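Local coordinates for putative cell surface protein (Streptococcus pyogenes, PDB 4OFQ), which is an antigen I/II-family surface protein that probably serves the bacterium as an adhesin, here represented by its C-terminal domain of beta-sandwich build, at residues 249-254 / 313-318. Sequence-based numbering, arbitrary orientation.
Sequences LYQKDK and FVVVKR
Y250 and V314 meet on the face of this antiparallel strand pair that is turned toward the other sheet, where V314 and V316 are buried: CG1 of V314 touches CD1 of the tyrosine at 3.8 Å, at the ring's edge and near its plane. V316, paired with Y250, sets CG1 4.1 Å from the tyrosine's CA, and the ring also stacks on Y283 of the other sheet. D253 faces the same way, but its carboxylate turns off to Y290 and T281, OD2 hydrogen-bonding both hydroxyls. Midway the pairing slips by one residue in a classic beta bulge, where Q251 and K252 both face V315. O of V315 takes a 2.7 Å hydrogen bond from N of Q251 and a weak one, 3.4 Å, from N of K252. Strand 248-257 is outermost within the chain in its sheet of the C-terminal beta sandwich, and 310-318 is the next strand in. The bulge residue Q251 folds back, chi2 bent to -66°, and NE2 hydrogen-bonds O of L249 at 3.1 Å; that oxygen also accepts N of K317, the two donors coming from opposite faces of its carbonyl plane. The face of L249, K252, V315 and K317 is more solvent-exposed, with F313 the buried exception at its end: CG of K252 lies 4.0 Å from CB of V315, its NZ reaches O of F313 through a water, and K254 extends to a salt bridge with E201.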
loop_
_atom_site.group_PDB
_atom_site.type_symbol
_atom_site.label_atom_id
_atom_site.label_comp_id
_atom_site.label_asym_id
_atom_site.label_seq_id
_atom_site.Cartn_x
_atom_site.Cartn_y
_atom_site.Cartn_z
ATOM N N LEU A 249 9.276 -8.538 -35.582
ATOM C CA LEU A 249 7.942 -8.411 -36.150
ATOM C C LEU A 249 6.967 -9.300 -35.373
ATOM O O LEU A 249 7.036 -10.528 -35.456
ATOM C CB LEU A 249 7.970 -8.777 -37.636
ATOM C CG LEU A 249 6.642 -8.841 -38.397
ATOM C CD1 LEU A 249 6.045 -7.457 -38.593
ATOM C CD2 LEU A 249 6.846 -9.541 -39.721
ATOM N N TYR A 250 6.080 -8.665 -34.609
ATOM C CA TYR A 250 5.054 -9.361 -33.827
ATOM C C TYR A 250 4.276 -10.391 -34.646
ATOM O O TYR A 250 3.812 -10.101 -35.753
ATOM C CB TYR A 250 4.083 -8.348 -33.202
ATOM C CG TYR A 250 2.958 -8.958 -32.390
ATOM C CD1 TYR A 250 3.137 -9.295 -31.058
ATOM C CD2 TYR A 250 1.708 -9.170 -32.952
ATOM C CE1 TYR A 250 2.100 -9.851 -30.312
ATOM C CE2 TYR A 250 0.665 -9.721 -32.213
ATOM C CZ TYR A 250 0.869 -10.055 -30.899
ATOM O OH TYR A 250 -0.167 -10.598 -30.178
ATOM N N GLN A 251 4.144 -11.594 -34.093
ATOM C CA GLN A 251 3.374 -12.659 -34.736
ATOM C C GLN A 251 2.102 -12.966 -33.951
ATOM O O GLN A 251 1.004 -12.904 -34.496
ATOM C CB GLN A 251 4.211 -13.931 -34.873
ATOM C CG GLN A 251 5.491 -13.755 -35.682
ATOM C CD GLN A 251 5.201 -13.436 -37.128
ATOM O OE1 GLN A 251 4.508 -14.197 -37.811
ATOM N NE2 GLN A 251 5.712 -12.299 -37.607
ATOM N N LYS A 252 2.253 -13.286 -32.671
ATOM C CA LYS A 252 1.108 -13.687 -31.857
ATOM C C LYS A 252 1.474 -13.689 -30.380
ATOM O O LYS A 252 2.650 -13.622 -30.022
ATOM C CB LYS A 252 0.646 -15.085 -32.270
ATOM C CG LYS A 252 1.510 -16.205 -31.710
ATOM C CD LYS A 252 0.880 -17.565 -31.971
ATOM C CE LYS A 252 1.194 -18.549 -30.859
ATOM N NZ LYS A 252 0.660 -18.127 -29.538
ATOM N N ASP A 253 0.471 -13.757 -29.508
ATOM C CA ASP A 253 0.777 -13.922 -28.095
ATOM C C ASP A 253 -0.024 -15.051 -27.473
ATOM O O ASP A 253 -0.832 -15.710 -28.144
ATOM C CB ASP A 253 0.577 -12.617 -27.319
ATOM C CG ASP A 253 -0.883 -12.191 -27.256
ATOM O OD1 ASP A 253 -1.744 -12.865 -27.863
ATOM O OD2 ASP A 253 -1.177 -11.169 -26.596
ATOM N N LYS A 254 0.234 -15.280 -26.195
ATOM C CA LYS A 254 -0.526 -16.232 -25.396
ATOM C C LYS A 254 -0.381 -15.778 -23.950
ATOM O O LYS A 254 0.621 -15.159 -23.593
ATOM C CB LYS A 254 0.044 -17.648 -25.568
ATOM C CG LYS A 254 -0.638 -18.703 -24.709
ATOM C CD LYS A 254 -0.263 -20.131 -25.123
ATOM C CE LYS A 254 1.229 -20.386 -24.993
ATOM N NZ LYS A 254 1.574 -21.826 -25.237
ATOM N N PHE A 313 3.413 -14.740 -23.352
ATOM C CA PHE A 313 4.447 -15.168 -24.287
ATOM C C PHE A 313 4.198 -14.489 -25.606
ATOM O O PHE A 313 3.141 -14.673 -26.216
ATOM C CB PHE A 313 4.425 -16.682 -24.483
ATOM C CG PHE A 313 4.756 -17.447 -23.244
ATOM C CD1 PHE A 313 3.787 -17.691 -22.291
ATOM C CD2 PHE A 313 6.052 -17.883 -23.008
ATOM C CE1 PHE A 313 4.093 -18.387 -21.129
ATOM C CE2 PHE A 313 6.360 -18.583 -21.856
ATOM C CZ PHE A 313 5.376 -18.833 -20.914
ATOM N N VAL A 314 5.188 -13.732 -26.058
ATOM C CA VAL A 314 5.050 -12.930 -27.259
ATOM C C VAL A 314 6.000 -13.455 -28.326
ATOM O O VAL A 314 7.216 -13.488 -28.115
ATOM C CB VAL A 314 5.352 -11.443 -26.958
ATOM C CG1 VAL A 314 5.327 -10.622 -28.234
ATOM C CG2 VAL A 314 4.338 -10.904 -25.955
ATOM N N VAL A 315 5.433 -13.870 -29.456
ATOM C CA VAL A 315 6.199 -14.494 -30.529
ATOM C C VAL A 315 6.466 -13.464 -31.620
ATOM O O VAL A 315 5.538 -12.812 -32.087
ATOM C CB VAL A 315 5.441 -15.689 -31.123
ATOM C CG1 VAL A 315 6.193 -16.255 -32.293
ATOM C CG2 VAL A 315 5.225 -16.770 -30.058
ATOM N N VAL A 316 7.739 -13.296 -31.995
ATOM C CA VAL A 316 8.123 -12.351 -33.040
ATOM C C VAL A 316 9.008 -13.030 -34.085
ATOM O O VAL A 316 9.603 -14.076 -33.824
ATOM C CB VAL A 316 8.872 -11.104 -32.467
ATOM C CG1 VAL A 316 8.068 -10.464 -31.333
ATOM C CG2 VAL A 316 10.271 -11.488 -31.977
ATOM N N LYS A 317 9.069 -12.439 -35.273
ATOM C CA LYS A 317 9.990 -12.877 -36.316
ATOM C C LYS A 317 11.123 -11.845 -36.433
ATOM O O LYS A 317 10.879 -10.634 -36.421
ATOM C CB LYS A 317 9.246 -13.021 -37.642
ATOM C CG LYS A 317 10.122 -13.246 -38.854
ATOM C CD LYS A 317 9.265 -13.269 -40.116
ATOM C CE LYS A 317 10.080 -13.551 -41.367
ATOM N NZ LYS A 317 9.199 -13.586 -42.579
ATOM N N ARG A 318 12.358 -12.328 -36.512
ATOM C CA ARG A 318 13.505 -11.436 -36.569
ATOM C C ARG A 318 13.721 -11.045 -38.021
ATOM O O ARG A 318 14.030 -11.889 -38.870
ATOM C CB ARG A 318 14.752 -12.106 -35.983
ATOM C CG ARG A 318 16.049 -11.302 -36.152
ATOM C CD ARG A 318 16.026 -9.974 -35.389
ATOM N NE ARG A 318 15.377 -10.052 -34.082
ATOM C CZ ARG A 318 15.973 -10.439 -32.956
ATOM N NH1 ARG A 318 17.252 -10.807 -32.953
ATOM N NH2 ARG A 318 15.278 -10.454 -31.824
HETATM O O HOH W 1 2.715 -17.356 -27.744
#